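Side-chain contacts in coenzyme A transferase (Yersinia pestis, PDB 3QLI), which probably transfers coenzyme A from an acyl-CoA thioester to a carboxylate such as acetate: residues M46-P51 and L159-D164; A78-D83 and P208-P213; F366-Y371 and R406-Y411; V419-L424 and L431-L436. One frame throughout, in Å; residues are numbered along the deposited sequence.

Interaction 1 of 4, residues M46-P51 and L159-D164; sequences MFAAEP and LGVGND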
loop_
_atom_site.group_PDB
_atom_site.type_symbol
_atom_site.label_atom_id
_atom_site.label_comp_id
_atom_site.label_asym_id
_atom_site.label_seq_id
_atom_site.Cartn_x
_atom_site.Cartn_y
_atom_site.Cartn_z
ATOM N N MET A 46 14.294 2.715 -19.286
ATOM C CA MET A 46 14.878 3.222 -18.045
ATOM C C MET A 46 16.404 3.176 -17.993
ATOM O O MET A 46 17.012 2.189 -18.397
ATOM C CB MET A 46 14.351 2.423 -16.848
ATOM C CG MET A 46 12.845 2.378 -16.701
ATOM S SD MET A 46 12.352 1.287 -15.350
ATOM C CE MET A 46 12.951 2.201 -13.935
ATOM N N PHE A 47 17.020 4.248 -17.498
ATOM C CA PHE A 47 18.473 4.273 -17.318
ATOM C C PHE A 47 19.298 4.011 -18.576
ATOM O O PHE A 47 19.240 4.758 -19.547
ATOM C CB PHE A 47 18.913 3.350 -16.176
ATOM C CG PHE A 47 20.237 3.730 -15.576
ATOM C CD1 PHE A 47 20.424 4.983 -15.016
ATOM C CD2 PHE A 47 21.297 2.843 -15.583
ATOM C CE1 PHE A 47 21.642 5.341 -14.470
ATOM C CE2 PHE A 47 22.517 3.194 -15.038
ATOM C CZ PHE A 47 22.689 4.444 -14.481
ATOM N N ALA A 48 20.072 2.931 -18.525
ATOM C CA ALA A 48 20.960 2.528 -19.608
ATOM C C ALA A 48 20.148 2.280 -20.871
ATOM O O ALA A 48 20.673 2.334 -21.980
ATOM C CB ALA A 48 21.738 1.282 -19.219
ATOM N N ALA A 49 18.869 1.979 -20.680
ATOM C CA ALA A 49 17.923 1.756 -21.769
ATOM C C ALA A 49 17.675 3.011 -22.625
ATOM O O ALA A 49 17.311 2.898 -23.793
ATOM C CB ALA A 49 16.613 1.199 -21.237
ATOM N N GLU A 50 17.842 4.201 -22.046
ATOM C CA GLU A 50 17.607 5.435 -22.798
ATOM C C GLU A 50 18.530 5.413 -24.013
ATOM O O GLU A 50 19.710 5.092 -23.893
ATOM C CB GLU A 50 17.888 6.662 -21.922
ATOM C CG GLU A 50 17.056 6.723 -20.641
ATOM C CD GLU A 50 17.419 7.900 -19.747
ATOM O OE1 GLU A 50 18.520 8.461 -19.906
ATOM O OE2 GLU A 50 16.599 8.260 -18.877
ATOM N N PRO A 51 17.996 5.751 -25.186
ATOM C CA PRO A 51 18.786 5.657 -26.424
ATOM C C PRO A 51 19.499 6.967 -26.814
ATOM O O PRO A 51 18.845 7.909 -27.246
ATOM C CB PRO A 51 17.734 5.254 -27.469
ATOM C CG PRO A 51 16.469 5.871 -26.965
ATOM C CD PRO A 51 16.556 5.912 -25.454
ATOM N N LEU A 159 15.274 -6.303 -25.358
ATOM C CA LEU A 159 15.301 -5.124 -24.487
ATOM C C LEU A 159 16.475 -5.125 -23.482
ATOM O O LEU A 159 16.727 -4.124 -22.796
ATOM C CB LEU A 159 13.978 -5.012 -23.722
ATOM C CG LEU A 159 12.741 -4.780 -24.595
ATOM C CD1 LEU A 159 11.507 -4.756 -23.711
ATOM C CD2 LEU A 159 12.874 -3.479 -25.379
ATOM N N GLY A 160 17.180 -6.243 -23.371
ATOM C CA GLY A 160 18.412 -6.260 -22.597
ATOM C C GLY A 160 18.248 -5.910 -21.127
ATOM O O GLY A 160 17.616 -6.656 -20.376
ATOM N N VAL A 161 18.846 -4.797 -20.719
ATOM C CA VAL A 161 18.815 -4.337 -19.332
ATOM C C VAL A 161 17.422 -3.963 -18.842
ATOM O O VAL A 161 17.159 -3.953 -17.643
ATOM C CB VAL A 161 19.773 -3.153 -19.093
ATOM C CG1 VAL A 161 21.215 -3.623 -19.142
ATOM C CG2 VAL A 161 19.524 -2.053 -20.104
ATOM N N GLY A 162 16.541 -3.617 -19.770
ATOM C CA GLY A 162 15.207 -3.210 -19.390
ATOM C C GLY A 162 14.024 -4.067 -19.791
ATOM O O GLY A 162 13.917 -4.530 -20.922
ATOM N N ASN A 163 13.137 -4.285 -18.828
ATOM C CA ASN A 163 11.883 -4.981 -19.041
ATOM C C ASN A 163 10.888 -3.975 -18.493
ATOM O O ASN A 163 10.283 -3.218 -19.249
ATOM C CB ASN A 163 11.819 -6.307 -18.291
ATOM C CG ASN A 163 10.713 -7.212 -18.809
ATOM O OD1 ASN A 163 9.551 -6.818 -18.852
ATOM N ND2 ASN A 163 11.073 -8.426 -19.207
ATOM N N ASP A 164 10.715 -3.968 -17.175
ATOM C CA ASP A 164 9.890 -2.958 -16.528
ATOM C C ASP A 164 8.562 -2.778 -17.248
ATOM O O ASP A 164 7.825 -3.734 -17.475
ATOM C CB ASP A 164 10.643 -1.626 -16.396
ATOM C CG ASP A 164 11.360 -1.223 -17.671
ATOM O OD1 ASP A 164 12.490 -1.698 -17.904
ATOM O OD2 ASP A 164 10.795 -0.418 -18.435
HETATM O O HOH W 1 14.184 0.007 -19.723
#

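Interaction 2 of 4, residues A78-D83 and P208-P213; sequences AKIAGD and PLIEMP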
loop_
_atom_site.group_PDB
_atom_site.type_symbol
_atom_site.label_atom_id
_atom_site.label_comp_id
_atom_site.label_asym_id
_atom_site.label_seq_id
_atom_site.Cartn_x
_atom_site.Cartn_y
_atom_site.Cartn_z
ATOM N N ALA A 78 18.879 9.079 -16.664
ATOM C CA ALA A 78 20.321 8.897 -16.788
ATOM C C ALA A 78 20.917 10.124 -17.474
ATOM O O ALA A 78 20.200 10.878 -18.129
ATOM C CB ALA A 78 20.635 7.644 -17.576
ATOM N N LYS A 79 22.232 10.260 -17.399
ATOM C CA LYS A 79 22.918 11.414 -17.952
ATOM C C LYS A 79 22.596 11.563 -19.429
ATOM O O LYS A 79 22.567 12.679 -19.947
ATOM C CB LYS A 79 24.429 11.288 -17.754
ATOM C CG LYS A 79 25.218 12.499 -18.217
ATOM C CD LYS A 79 26.662 12.433 -17.746
ATOM C CE LYS A 79 27.489 13.557 -18.349
ATOM N NZ LYS A 79 26.833 14.880 -18.178
ATOM N N ILE A 80 22.347 10.454 -20.111
ATOM C CA ILE A 80 22.038 10.543 -21.524
ATOM C C ILE A 80 20.798 11.414 -21.716
ATOM O O ILE A 80 20.788 12.294 -22.572
ATOM C CB ILE A 80 21.719 9.149 -22.095
ATOM C CG1 ILE A 80 22.926 8.218 -21.950
ATOM C CG2 ILE A 80 21.269 9.249 -23.543
ATOM C CD1 ILE A 80 22.558 6.752 -21.895
ATOM N N ALA A 81 19.762 11.182 -20.914
ATOM C CA ALA A 81 18.546 11.990 -20.990
ATOM C C ALA A 81 18.739 13.440 -20.530
ATOM O O ALA A 81 18.245 14.373 -21.158
ATOM C CB ALA A 81 17.413 11.331 -20.214
ATOM N N GLY A 82 19.466 13.617 -19.431
ATOM C CA GLY A 82 19.702 14.938 -18.875
ATOM C C GLY A 82 20.483 15.835 -19.808
ATOM O O GLY A 82 20.200 17.022 -19.941
ATOM N N ASP A 83 21.488 15.247 -20.439
ATOM C CA ASP A 83 22.352 15.935 -21.390
ATOM C C ASP A 83 21.656 16.395 -22.672
ATOM O O ASP A 83 22.036 17.408 -23.254
ATOM C CB ASP A 83 23.588 15.093 -21.706
ATOM C CG ASP A 83 24.587 15.091 -20.569
ATOM O OD1 ASP A 83 24.368 15.832 -19.589
ATOM O OD2 ASP A 83 25.587 14.349 -20.653
ATOM N N PRO A 208 29.390 2.030 -25.290
ATOM C CA PRO A 208 29.193 1.320 -24.024
ATOM C C PRO A 208 27.965 1.846 -23.281
ATOM O O PRO A 208 27.620 3.022 -23.399
ATOM C CB PRO A 208 30.474 1.627 -23.251
ATOM C CG PRO A 208 31.515 1.843 -24.350
ATOM C CD PRO A 208 30.762 2.552 -25.442
ATOM N N LEU A 209 27.308 0.980 -22.520
ATOM C CA LEU A 209 26.147 1.407 -21.745
ATOM C C LEU A 209 26.575 2.328 -20.607
ATOM O O LEU A 209 27.669 2.189 -20.075
ATOM C CB LEU A 209 25.428 0.188 -21.162
ATOM C CG LEU A 209 24.883 -0.848 -22.145
ATOM C CD1 LEU A 209 24.110 -1.939 -21.390
ATOM C CD2 LEU A 209 24.013 -0.216 -23.212
ATOM N N ILE A 210 25.713 3.261 -20.219
ATOM C CA ILE A 210 26.025 4.121 -19.082
ATOM C C ILE A 210 26.080 3.303 -17.798
ATOM O O ILE A 210 25.319 2.346 -17.609
ATOM C CB ILE A 210 25.024 5.290 -18.920
ATOM C CG1 ILE A 210 25.613 6.362 -17.999
ATOM C CG2 ILE A 210 23.658 4.795 -18.410
ATOM C CD1 ILE A 210 24.682 7.535 -17.739
ATOM N N GLU A 211 26.985 3.689 -16.911
ATOM C CA GLU A 211 27.231 2.905 -15.716
ATOM C C GLU A 211 26.698 3.608 -14.497
ATOM O O GLU A 211 26.667 4.834 -14.434
ATOM C CB GLU A 211 28.727 2.655 -15.547
ATOM C CG GLU A 211 29.326 1.804 -16.642
ATOM C CD GLU A 211 30.751 1.413 -16.338
ATOM O OE1 GLU A 211 31.402 2.122 -15.549
ATOM O OE2 GLU A 211 31.218 0.395 -16.885
ATOM N N MET A 212 26.262 2.821 -13.528
ATOM C CA MET A 212 26.016 3.347 -12.211
ATOM C C MET A 212 27.399 3.561 -11.613
ATOM O O MET A 212 28.218 2.640 -11.610
ATOM C CB MET A 212 25.230 2.320 -11.405
ATOM C CG MET A 212 24.729 2.804 -10.080
ATOM S SD MET A 212 23.556 1.601 -9.444
ATOM C CE MET A 212 24.560 0.112 -9.357
ATOM N N PRO A 213 27.683 4.781 -11.136
ATOM C CA PRO A 213 28.987 5.043 -10.516
ATOM C C PRO A 213 29.197 4.169 -9.284
ATOM O O PRO A 213 28.263 3.983 -8.505
ATOM C CB PRO A 213 28.890 6.517 -10.099
ATOM C CG PRO A 213 27.412 6.781 -9.983
ATOM C CD PRO A 213 26.795 5.957 -11.079
#

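Interaction 3 of 4, residues F366-Y371 and R406-Y411; sequences FVRGAY and RIDTHY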
loop_
_atom_site.group_PDB
_atom_site.type_symbol
_atom_site.label_atom_id
_atom_site.label_comp_id
_atom_site.label_asym_id
_atom_site.label_seq_id
_atom_site.Cartn_x
_atom_site.Cartn_y
_atom_site.Cartn_z
ATOM N N PHE A 366 7.955 -4.195 -2.067
ATOM C CA PHE A 366 8.765 -5.262 -1.495
ATOM C C PHE A 366 8.674 -5.306 0.033
ATOM O O PHE A 366 8.795 -6.372 0.632
ATOM C CB PHE A 366 10.209 -5.164 -2.003
ATOM C CG PHE A 366 10.406 -5.874 -3.320
ATOM C CD1 PHE A 366 10.669 -7.235 -3.342
ATOM C CD2 PHE A 366 10.236 -5.204 -4.527
ATOM C CE1 PHE A 366 10.798 -7.915 -4.538
ATOM C CE2 PHE A 366 10.373 -5.884 -5.742
ATOM C CZ PHE A 366 10.657 -7.235 -5.742
ATOM N N VAL A 367 8.454 -4.156 0.662
ATOM C CA VAL A 367 8.165 -4.136 2.099
ATOM C C VAL A 367 6.923 -4.998 2.365
ATOM O O VAL A 367 6.909 -5.847 3.265
ATOM C CB VAL A 367 7.934 -2.678 2.608
ATOM C CG1 VAL A 367 7.359 -2.670 4.029
ATOM C CG2 VAL A 367 9.228 -1.872 2.547
ATOM N N ARG A 368 5.881 -4.785 1.567
ATOM C CA ARG A 368 4.640 -5.550 1.693
ATOM C C ARG A 368 4.815 -7.014 1.306
ATOM O O ARG A 368 4.345 -7.915 1.996
ATOM C CB ARG A 368 3.560 -4.933 0.800
ATOM C CG ARG A 368 3.099 -3.540 1.210
ATOM C CD ARG A 368 2.284 -2.908 0.051
ATOM N NE ARG A 368 1.447 -1.784 0.465
ATOM C CZ ARG A 368 0.924 -0.889 -0.379
ATOM N NH1 ARG A 368 1.182 -0.983 -1.679
ATOM N NH2 ARG A 368 0.151 0.105 0.067
ATOM N N GLY A 369 5.457 -7.253 0.170
ATOM C CA GLY A 369 5.621 -8.603 -0.333
ATOM C C GLY A 369 6.494 -9.466 0.565
ATOM O O GLY A 369 6.171 -10.631 0.814
ATOM N N ALA A 370 7.595 -8.902 1.065
ATOM C CA ALA A 370 8.496 -9.668 1.927
ATOM C C ALA A 370 7.791 -10.076 3.224
ATOM O O ALA A 370 7.937 -11.201 3.680
ATOM C CB ALA A 370 9.781 -8.879 2.227
ATOM N N TYR A 371 7.009 -9.173 3.806
ATOM C CA TYR A 371 6.296 -9.512 5.041
ATOM C C TYR A 371 5.279 -10.632 4.801
ATOM O O TYR A 371 5.110 -11.516 5.642
ATOM C CB TYR A 371 5.614 -8.287 5.662
ATOM C CG TYR A 371 5.006 -8.578 7.021
ATOM C CD1 TYR A 371 5.815 -8.868 8.111
ATOM C CD2 TYR A 371 3.627 -8.554 7.213
ATOM C CE1 TYR A 371 5.268 -9.150 9.367
ATOM C CE2 TYR A 371 3.068 -8.828 8.455
ATOM C CZ TYR A 371 3.896 -9.122 9.529
ATOM O OH TYR A 371 3.353 -9.402 10.764
ATOM N N ARG A 406 4.206 3.961 8.663
ATOM C CA ARG A 406 4.519 3.240 9.888
ATOM C C ARG A 406 3.713 1.947 9.980
ATOM O O ARG A 406 4.103 1.029 10.682
ATOM C CB ARG A 406 4.257 4.099 11.117
ATOM C CG ARG A 406 2.771 4.335 11.412
ATOM C CD ARG A 406 2.597 4.945 12.804
ATOM N NE ARG A 406 1.337 5.674 12.930
ATOM C CZ ARG A 406 0.974 6.362 14.011
ATOM N NH1 ARG A 406 1.770 6.407 15.071
ATOM N NH2 ARG A 406 -0.187 7.010 14.027
ATOM N N ILE A 407 2.588 1.860 9.273
ATOM C CA ILE A 407 1.799 0.631 9.365
ATOM C C ILE A 407 2.411 -0.505 8.552
ATOM O O ILE A 407 2.000 -1.650 8.691
ATOM C CB ILE A 407 0.325 0.832 8.933
ATOM C CG1 ILE A 407 0.254 1.327 7.482
ATOM C CG2 ILE A 407 -0.404 1.763 9.923
ATOM C CD1 ILE A 407 -1.161 1.544 6.976
ATOM N N ASP A 408 3.350 -0.179 7.668
ATOM C CA ASP A 408 3.970 -1.195 6.819
ATOM C C ASP A 408 5.396 -1.593 7.182
ATOM O O ASP A 408 5.869 -2.651 6.770
ATOM C CB ASP A 408 3.947 -0.741 5.358
ATOM C CG ASP A 408 2.548 -0.687 4.788
ATOM O OD1 ASP A 408 1.819 -1.693 4.904
ATOM O OD2 ASP A 408 2.180 0.361 4.225
ATOM N N THR A 409 6.084 -0.762 7.954
ATOM C CA THR A 409 7.466 -1.065 8.296
ATOM C C THR A 409 7.570 -2.364 9.084
ATOM O O THR A 409 6.765 -2.636 9.968
ATOM C CB THR A 409 8.131 0.084 9.075
ATOM O OG1 THR A 409 7.931 1.315 8.371
ATOM C CG2 THR A 409 9.622 -0.170 9.217
ATOM N N HIS A 410 8.571 -3.164 8.742
ATOM C CA HIS A 410 8.788 -4.440 9.399
ATOM C C HIS A 410 10.037 -4.375 10.262
ATOM O O HIS A 410 9.961 -4.238 11.479
ATOM C CB HIS A 410 8.944 -5.540 8.348
ATOM C CG HIS A 410 8.969 -6.924 8.915
ATOM N ND1 HIS A 410 9.376 -8.020 8.183
ATOM C CD2 HIS A 410 8.636 -7.394 10.140
ATOM C CE1 HIS A 410 9.291 -9.103 8.933
ATOM N NE2 HIS A 410 8.846 -8.751 10.125
ATOM N N TYR A 411 11.188 -4.453 9.610
ATOM C CA TYR A 411 12.466 -4.415 10.296
ATOM C C TYR A 411 13.265 -3.193 9.893
ATOM O O TYR A 411 13.435 -2.931 8.703
ATOM C CB TYR A 411 13.308 -5.627 9.887
ATOM C CG TYR A 411 13.179 -6.856 10.752
ATOM C CD1 TYR A 411 13.921 -6.992 11.917
ATOM C CD2 TYR A 411 12.338 -7.894 10.387
ATOM C CE1 TYR A 411 13.812 -8.122 12.703
ATOM C CE2 TYR A 411 12.221 -9.025 11.164
ATOM C CZ TYR A 411 12.960 -9.135 12.320
ATOM O OH TYR A 411 12.841 -10.264 13.095
HETATM O O HOH W 2 5.300 -5.044 5.541
HETATM O O HOH W 3 0.236 1.047 2.851
HETATM O O HOH W 4 0.024 -2.372 2.983
#

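Interaction 4 of 4, residues V419-L424 and L431-L436; sequences VNLKGL and LRIIEL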
loop_
_atom_site.group_PDB
_atom_site.type_symbol
_atom_site.label_atom_id
_atom_site.label_comp_id
_atom_site.label_asym_id
_atom_site.label_seq_id
_atom_site.Cartn_x
_atom_site.Cartn_y
_atom_site.Cartn_z
ATOM N N VAL A 419 15.438 -3.602 14.674
ATOM C CA VAL A 419 14.188 -3.679 15.427
ATOM C C VAL A 419 13.078 -4.133 14.495
ATOM O O VAL A 419 12.946 -3.607 13.399
ATOM C CB VAL A 419 13.805 -2.308 16.030
ATOM C CG1 VAL A 419 12.427 -2.378 16.722
ATOM C CG2 VAL A 419 14.876 -1.839 17.011
ATOM N N ASN A 420 12.290 -5.101 14.947
ATOM C CA ASN A 420 11.070 -5.519 14.263
ATOM C C ASN A 420 9.898 -4.750 14.872
ATOM O O ASN A 420 9.571 -4.933 16.048
ATOM C CB ASN A 420 10.888 -7.030 14.439
ATOM C CG ASN A 420 9.580 -7.554 13.857
ATOM O OD1 ASN A 420 8.759 -6.806 13.318
ATOM N ND2 ASN A 420 9.383 -8.858 13.977
ATOM N N LEU A 421 9.294 -3.864 14.087
ATOM C CA LEU A 421 8.256 -2.960 14.591
ATOM C C LEU A 421 6.838 -3.559 14.653
ATOM O O LEU A 421 5.949 -2.987 15.288
ATOM C CB LEU A 421 8.237 -1.676 13.751
ATOM C CG LEU A 421 9.534 -0.867 13.675
ATOM C CD1 LEU A 421 9.380 0.277 12.701
ATOM C CD2 LEU A 421 9.878 -0.333 15.058
ATOM N N LYS A 422 6.614 -4.687 13.988
ATOM C CA LYS A 422 5.258 -5.238 13.873
ATOM C C LYS A 422 4.641 -5.639 15.214
ATOM O O LYS A 422 5.235 -6.396 15.985
ATOM C CB LYS A 422 5.223 -6.420 12.905
ATOM C CG LYS A 422 5.488 -6.046 11.438
ATOM C CD LYS A 422 4.275 -5.345 10.829
ATOM C CE LYS A 422 4.457 -5.142 9.348
ATOM N NZ LYS A 422 3.289 -4.380 8.794
ATOM N N GLY A 423 3.447 -5.125 15.490
ATOM C CA GLY A 423 2.724 -5.483 16.701
ATOM C C GLY A 423 3.068 -4.645 17.923
ATOM O O GLY A 423 2.434 -4.791 18.968
ATOM N N LEU A 424 4.073 -3.779 17.802
ATOM C CA LEU A 424 4.473 -2.887 18.897
ATOM C C LEU A 424 3.568 -1.654 18.998
ATOM O O LEU A 424 3.146 -1.101 17.978
ATOM C CB LEU A 424 5.918 -2.417 18.690
ATOM C CG LEU A 424 7.005 -3.487 18.718
ATOM C CD1 LEU A 424 8.393 -2.811 18.689
ATOM C CD2 LEU A 424 6.847 -4.357 19.956
ATOM N N LEU A 431 10.508 3.805 21.919
ATOM C CA LEU A 431 11.593 3.423 22.827
ATOM C C LEU A 431 12.642 2.558 22.127
ATOM O O LEU A 431 13.844 2.749 22.317
ATOM C CB LEU A 431 11.045 2.695 24.058
ATOM C CG LEU A 431 10.185 3.520 25.030
ATOM C CD1 LEU A 431 9.540 2.614 26.068
ATOM C CD2 LEU A 431 11.005 4.619 25.720
ATOM N N ARG A 432 12.199 1.609 21.311
ATOM C CA ARG A 432 13.144 0.718 20.640
ATOM C C ARG A 432 13.876 1.405 19.499
ATOM O O ARG A 432 15.057 1.147 19.260
ATOM C CB ARG A 432 12.456 -0.577 20.178
ATOM C CG ARG A 432 11.968 -1.394 21.341
ATOM C CD ARG A 432 11.296 -2.678 20.954
ATOM N NE ARG A 432 10.921 -3.403 22.162
ATOM C CZ ARG A 432 10.390 -4.622 22.189
ATOM N NH1 ARG A 432 10.163 -5.293 21.055
ATOM N NH2 ARG A 432 10.097 -5.171 23.360
ATOM N N ILE A 433 13.182 2.308 18.812
ATOM C CA ILE A 433 13.791 3.054 17.730
ATOM C C ILE A 433 14.876 4.014 18.215
ATOM O O ILE A 433 15.908 4.165 17.579
ATOM C CB ILE A 433 12.728 3.836 16.932
ATOM C CG1 ILE A 433 11.839 2.855 16.154
ATOM C CG2 ILE A 433 13.396 4.827 16.003
ATOM C CD1 ILE A 433 10.584 3.499 15.545
ATOM N N ILE A 434 14.636 4.669 19.344
ATOM C CA ILE A 434 15.645 5.553 19.917
ATOM C C ILE A 434 16.962 4.816 20.154
ATOM O O ILE A 434 18.043 5.387 20.008
ATOM C CB ILE A 434 15.126 6.198 21.227
ATOM C CG1 ILE A 434 14.096 7.286 20.888
ATOM C CG2 ILE A 434 16.266 6.809 22.017
ATOM C CD1 ILE A 434 13.257 7.754 22.088
ATOM N N GLU A 435 16.881 3.541 20.511
ATOM C CA GLU A 435 18.101 2.780 20.774
ATOM C C GLU A 435 18.900 2.469 19.505
ATOM O O GLU A 435 20.049 2.016 19.591
ATOM C CB GLU A 435 17.822 1.519 21.606
ATOM C CG GLU A 435 17.276 1.820 23.007
ATOM C CD GLU A 435 18.087 2.907 23.731
ATOM O OE1 GLU A 435 19.266 2.647 24.028
ATOM O OE2 GLU A 435 17.559 4.020 23.989
ATOM N N LEU A 436 18.312 2.731 18.331
ATOM C CA LEU A 436 19.058 2.597 17.069
ATOM C C LEU A 436 19.685 3.915 16.636
ATOM O O LEU A 436 20.445 3.962 15.671
ATOM C CB LEU A 436 18.156 2.090 15.933
ATOM C CG LEU A 436 17.587 0.679 16.061
ATOM C CD1 LEU A 436 16.960 0.228 14.740
ATOM C CD2 LEU A 436 18.649 -0.315 16.509
HETATM O O HOH W 5 11.075 -5.789 18.346
#

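Interaction 1 of 4, residues M46-P51 and L159-D164
Met46 and Asp164 make the closest direct contact between 46-51 and 159-164, the thioether sulfur lying against the aspartate stem: Met46 SD is 3.5 Å from Asp164 CB and 3.6 Å from Asp164 CG. The two side chains run past one another in opposite senses, and Met46 CG comes alongside the carboxylate, 3.9 Å from Asp164 OD2. With chi1 at 46°, Asp164 CG is tucked between its own backbone N and carbonyl carbon, which folds the carboxylate back beside the methionine. The apolar contact proper is lighter. Val161 CG2 reaches the short 3-10 turn of 48-49, 4.1 Å from Ala48 CB, and is equally far from the backbone Ala49 N.

Both segments are loops that follow strands and lead into helices, 52-63 and 166-172, within the Rossmann-like N-terminal half with its parallel sheet. A type II' turn from Leu159 to Gly162 brings Val161 round to face 46-51, and Tyr303 of helix 300-306 packs against both Ala48 and Val161.

The polar link is indirect. One water accepts from Met46 N at 2.7 Å and donates to Asp164 OD1 at 3.0 Å, so the backbone N-H and the carboxylate share a single bridging molecule. The other carboxylate oxygen, Asp164 OD2, is engaged by Ser166 at the start of the following helix. Met46 also packs on Glu76, a coenzyme A-binding residue.

Interaction 2 of 4, residues A78-D83 and P208-P213
Ile210 meets Ala78, Lys79 and Ile80 together, and through it the extended segment 208-213 makes its whole contact with the start of helix 79-83. The side chain of Ile210 stretches out, CG1 anti to the backbone N (chi1 -164°) and CD1 anti again beyond it, and this carries the terminal methyl to the first turn of the helix. There Ile210 CD1 lies 3.7 Å from Lys79 N, 3.8 Å from Lys79 CB and 4.1 Å from Ala78 CB, Ala78 being the N-cap residue. Nearer the backbone, Ile80 CD1 lies against the branch point, 4.1 Å from both Ile210 CB and Ile210 CG2, and the two isoleucines pass in opposite directions. Beyond its CB, Lys79 turns away from the contact to form a salt bridge one helical turn on, Lys79 NZ to Asp83 OD2 at 2.8 Å on the syn lone pair. From Glu211 to Pro213 the chain departs, and Glu211 and Met212 bond to the 298-300 region instead.

The loop leaving strand 201-204, an outer strand of the parallel sheet, lies here against the start of helix 79-83; Ile210 O is hydrogen-bonded to Tyr303 OH of helix 300-306, while Ile80 also packs on Pro52 and Leu55 of helix 52-63.

Interaction 3 of 4, residues F366-Y371 and R406-Y411
The loop 406-411 runs beside helix 363-372, the CA atoms of Arg368 and Asp408 lying 6.8 Å apart and those of Tyr371 and His410 7.1 Å. Tyr371 and His410 form a T-shaped pair: the edge of the tyrosine ring points at the imidazole face, centroids 4.8 Å apart and planes at 75°. Tyr371 CD1 sits over the centre of the imidazole and Tyr411 CD2 lies over the opposite face, so both faces of the imidazole are covered. Both CG atoms of the pair stand anti to their backbone N (chi1 -173° for Tyr371, -171° for His410), which sends the rings out across the gap to cross at about a right angle. His410 ND1 is hydrogen-bonded to the backbone N of Ser378 in the neighbouring strand, fixing the ring's rotation.

One turn earlier, Val367 CG1 presses on Asp408 O at 3.1 Å. Arg368 and Asp408 are too far apart for a salt bridge, with Arg368 NE 4.4 Å from Asp408 OD2. Two waters bridge the pair: one joins Arg368 NH2 to Asp408 OD2, the other Arg368 NE to Asp408 OD1. Asp408 OD1 also accepts from Asn127 of the second subunit, and Tyr371 OH bonds to Glu138 of that subunit. The aspartate negative charge is therefore probably stabilised by solvent-mediated pairing with the arginine together with a bond across the dimer interface.

Interaction 4 of 4, residues V419-L424 and L431-L436
Val419 and Arg432 cross obliquely, the valine fitting its two methyls against Arg432 and Leu436 of 431-436. Val419 CG1 lies 3.9 Å from Arg432 CB, while Val419 CG2 is 3.7 Å from both Arg432 O and Leu436 CD1. Leu436 comes at the valine at a slant as well, with its CG and both terminal methyls gathered round Val419 CG2.

Leu424 and Arg432 cross at about a right angle. The arginine is fully extended from CG to NE and runs over the end of the leucine: Leu424 CD1 touches Arg432 CD at 3.7 Å and Leu424 CD2 touches Arg432 NH1 at 3.6 Å. This places the aliphatic stem and one end of the guanidinium on the two leucine methyls. That same NH1 donates to a water, which in turn donates to Asn420 O, tying the arginine to the end of the strand.

Strand 417-420, antiparallel to 411-414 at the edge of the mixed sheet, ends in an Asx turn, with Asn420 OD1 accepting from Lys422 N at 3.1 Å. The chain then passes through a type II turn from Leu421 to Leu424 into helix 426-434, which folds back on the strand.

On the more buried side, Leu421 and Ile433 meet crosswise. Leu421 CD2 is 3.9 Å from both Ile433 CG1 and Ile433 CD1, so one methyl rests on the outer end of the isoleucine chain. Ile433 and Leu436 both reach Ile412 of strand 411-414, which Val419 also packs against.

In the fold
Interactions 1 and 2 lie in the N-terminal family region, their centres 11 Å apart, and join directly: Glu50 OE1 and OE2 approach Ala81 N and Ala78 N in weak hydrogen bonds, and Ala48 CA packs on Ile210 CG2. Interactions 3 and 4, in the C-terminal region with centres 14 Å apart, meet through His410 O and Leu421 N at 2.7 Å, and both touch the second subunit. Between the pairs, interactions 1 and 3 have centres 28 Å apart. Glu264, seen covalently bound to coenzyme A in a structure of this protein, though not in this chain, is about 6 Å by side chain from Met46 and about 10 Å from Val367. Interaction 4 lies farther out, Leu436 about 10 Å by side chain from Arg393, another coenzyme A-binding residue.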